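Local atomic coordinates of L-iditol 2-dehydrogenase (Clostridium scindens, PDB entry 4OH1), a protein that probably oxidises L-iditol and related polyols at carbon 2 with NAD+, as a zinc-containing member of the alcohol dehydrogenase family. Residues E335-Y338 and K344-I347. Sequence-based numbering, arbitrary orientation.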
ATOM      1  N   GLU A 335      14.919  -7.241 -41.156  1.00 49.86           N
ATOM      2  CA  GLU A 335      15.973  -6.251 -41.452  1.00 52.59           C
ATOM      3  C   GLU A 335      15.703  -4.965 -40.654  1.00 50.19           C
ATOM      4  O   GLU A 335      16.599  -4.441 -39.986  1.00 50.27           O
ATOM      5  CB  GLU A 335      16.057  -5.922 -42.926  1.00 56.47           C
ATOM      6  CG  GLU A 335      16.572  -7.032 -43.797  1.00 67.58           C
ATOM      7  CD  GLU A 335      16.441  -6.677 -45.310  1.00 81.98           C
ATOM      8  OE1 GLU A 335      16.454  -5.456 -45.629  1.00 89.47           O
ATOM      9  OE2 GLU A 335      16.302  -7.600 -46.172  1.00 81.27           O
ATOM     10  N   ASP A 336      14.459  -4.486 -40.692  1.00 46.74           N
ATOM     11  CA  ASP A 336      14.087  -3.285 -39.937  1.00 43.81           C
ATOM     12  C   ASP A 336      14.343  -3.463 -38.467  1.00 42.99           C
ATOM     13  O   ASP A 336      14.873  -2.591 -37.837  1.00 45.89           O
ATOM     14  CB  ASP A 336      12.644  -2.910 -40.182  1.00 43.88           C
ATOM     15  CG  ASP A 336      12.431  -2.359 -41.543  1.00 45.15           C
ATOM     16  OD1 ASP A 336      13.435  -2.166 -42.234  1.00 49.82           O
ATOM     17  OD2 ASP A 336      11.282  -2.137 -41.959  1.00 52.60           O
ATOM     18  N   LEU A 337      14.025  -4.618 -37.928  1.00 43.63           N
ATOM     19  CA  LEU A 337      14.314  -4.897 -36.546  1.00 44.39           C
ATOM     20  C   LEU A 337      15.803  -4.759 -36.249  1.00 50.60           C
ATOM     21  O   LEU A 337      16.187  -4.071 -35.294  1.00 48.60           O
ATOM     22  CB  LEU A 337      13.894  -6.308 -36.201  1.00 44.86           C
ATOM     23  CG  LEU A 337      14.116  -6.652 -34.731  1.00 47.91           C
ATOM     24  CD1 LEU A 337      13.087  -5.924 -33.897  1.00 49.96           C
ATOM     25  CD2 LEU A 337      14.022  -8.136 -34.485  1.00 48.12           C
ATOM     26  N   TYR A 338      16.632  -5.440 -37.047  1.00 53.19           N
ATOM     27  CA  TYR A 338      18.069  -5.479 -36.789  1.00 55.43           C
ATOM     28  C   TYR A 338      18.650  -4.091 -36.961  1.00 54.52           C
ATOM     29  O   TYR A 338      19.634  -3.810 -36.352  1.00 55.24           O
ATOM     30  CB  TYR A 338      18.855  -6.483 -37.669  1.00 58.73           C
ATOM     31  CG  TYR A 338      18.380  -7.941 -37.629  1.00 64.22           C
ATOM     32  CD1 TYR A 338      17.978  -8.555 -36.440  1.00 66.53           C
ATOM     33  CD2 TYR A 338      18.333  -8.698 -38.804  1.00 67.38           C
ATOM     34  CE1 TYR A 338      17.541  -9.867 -36.431  1.00 66.79           C
ATOM     35  CE2 TYR A 338      17.893  -9.986 -38.803  1.00 67.60           C
ATOM     36  CZ  TYR A 338      17.506 -10.570 -37.624  1.00 70.85           C
ATOM     37  OH  TYR A 338      17.073 -11.864 -37.672  1.00 70.73           O
ATOM     38  N   LYS A 344       8.570   0.132 -32.543  1.00 43.72           N
ATOM     39  CA  LYS A 344       7.881  -1.162 -32.649  1.00 43.15           C
ATOM     40  C   LYS A 344       7.536  -1.437 -34.112  1.00 41.28           C
ATOM     41  O   LYS A 344       7.129  -0.526 -34.862  1.00 35.90           O
ATOM     42  CB  LYS A 344       6.565  -1.233 -31.837  1.00 44.12           C
ATOM     43  CG  LYS A 344       6.710  -1.379 -30.334  1.00 45.15           C
ATOM     44  CD  LYS A 344       7.428  -2.635 -29.892  1.00 45.67           C
ATOM     45  CE  LYS A 344       6.501  -3.765 -29.596  1.00 43.93           C
ATOM     46  NZ  LYS A 344       7.243  -4.891 -28.945  1.00 45.04           N
ATOM     47  N   ILE A 345       7.701  -2.708 -34.475  1.00 39.06           N
ATOM     48  CA  ILE A 345       7.354  -3.220 -35.790  1.00 39.08           C
ATOM     49  C   ILE A 345       6.268  -4.270 -35.673  1.00 39.03           C
ATOM     50  O   ILE A 345       6.356  -5.160 -34.823  1.00 35.06           O
ATOM     51  CB  ILE A 345       8.560  -3.861 -36.434  1.00 40.34           C
ATOM     52  CG1 ILE A 345       9.697  -2.843 -36.578  1.00 39.77           C
ATOM     53  CG2 ILE A 345       8.202  -4.409 -37.822  1.00 42.07           C
ATOM     54  CD1 ILE A 345      11.097  -3.499 -36.656  1.00 40.46           C
ATOM     55  N   VAL A 346       5.230  -4.159 -36.519  1.00 37.63           N
ATOM     56  CA  VAL A 346       4.203  -5.193 -36.560  1.00 37.45           C
ATOM     57  C   VAL A 346       4.150  -5.881 -37.896  1.00 38.72           C
ATOM     58  O   VAL A 346       4.378  -5.271 -38.945  1.00 37.37           O
ATOM     59  CB  VAL A 346       2.754  -4.700 -36.217  1.00 36.83           C
ATOM     60  CG1 VAL A 346       2.713  -4.243 -34.828  1.00 39.97           C
ATOM     61  CG2 VAL A 346       2.288  -3.574 -37.150  1.00 36.30           C
ATOM     62  N   ILE A 347       3.781  -7.153 -37.829  1.00 38.83           N
ATOM     63  CA  ILE A 347       3.589  -7.961 -39.001  1.00 39.39           C
ATOM     64  C   ILE A 347       2.135  -8.358 -39.168  1.00 36.44           C
ATOM     65  O   ILE A 347       1.548  -8.914 -38.269  1.00 37.87           O
ATOM     66  CB  ILE A 347       4.425  -9.218 -38.918  1.00 38.80           C
ATOM     67  CG1 ILE A 347       5.894  -8.846 -38.847  1.00 36.49           C
ATOM     68  CG2 ILE A 347       4.155 -10.099 -40.160  1.00 42.51           C
ATOM     69  CD1 ILE A 347       6.834 -10.021 -38.723  1.00 39.41           C
TER
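The end of the Ile345 side chain, its methyl CD1, rests on the helix backbone where Asp336 passes into Leu337, and it is the one side-chain atom of the strand that touches residues 335-338. CD1 lies 3.4 Å from Leu337 N and 3.5 Å from Leu337 CA, so the methyl sits on the backbone at the start of Leu337, with the carbonyl carbon of Asp336 slightly farther off. The two CB atoms border this spot, Asp336 CB at 3.9 Å from Ile345 CD1 and Leu337 CB at 4.0 Å from the same methyl. Extension of the isoleucine makes this possible: with CD1 swung out nearly anti to CA (chi2 156°), the branch bridges the distance to the helix, with the CA atoms of Leu337 and Ile345 7.2 Å apart. Leu337 runs across the isoleucine at a slant, and its CD1 reaches Ile345 CD1 at 4.2 Å. No hydrogen bond joins the two segments; Asp336 OD2 is instead hydrogen-bonded to His325 NE2. Leu337 also packs on Thr50 of helix 48-54 and on Ile45, while Ile345 rests against Lys323 and His325 of the adjacent strand 321-326. Lys344, whose CB points away from the helix, forms a salt bridge through NZ with OE1 of the zinc ligand Glu75. The contact closes a beta-alpha-beta unit in which helix 330-338 connects the parallel, adjacent strands 321-326 and 344-348 and packs against their sheet, the latter strand also pairing antiparallel with strand 35-44.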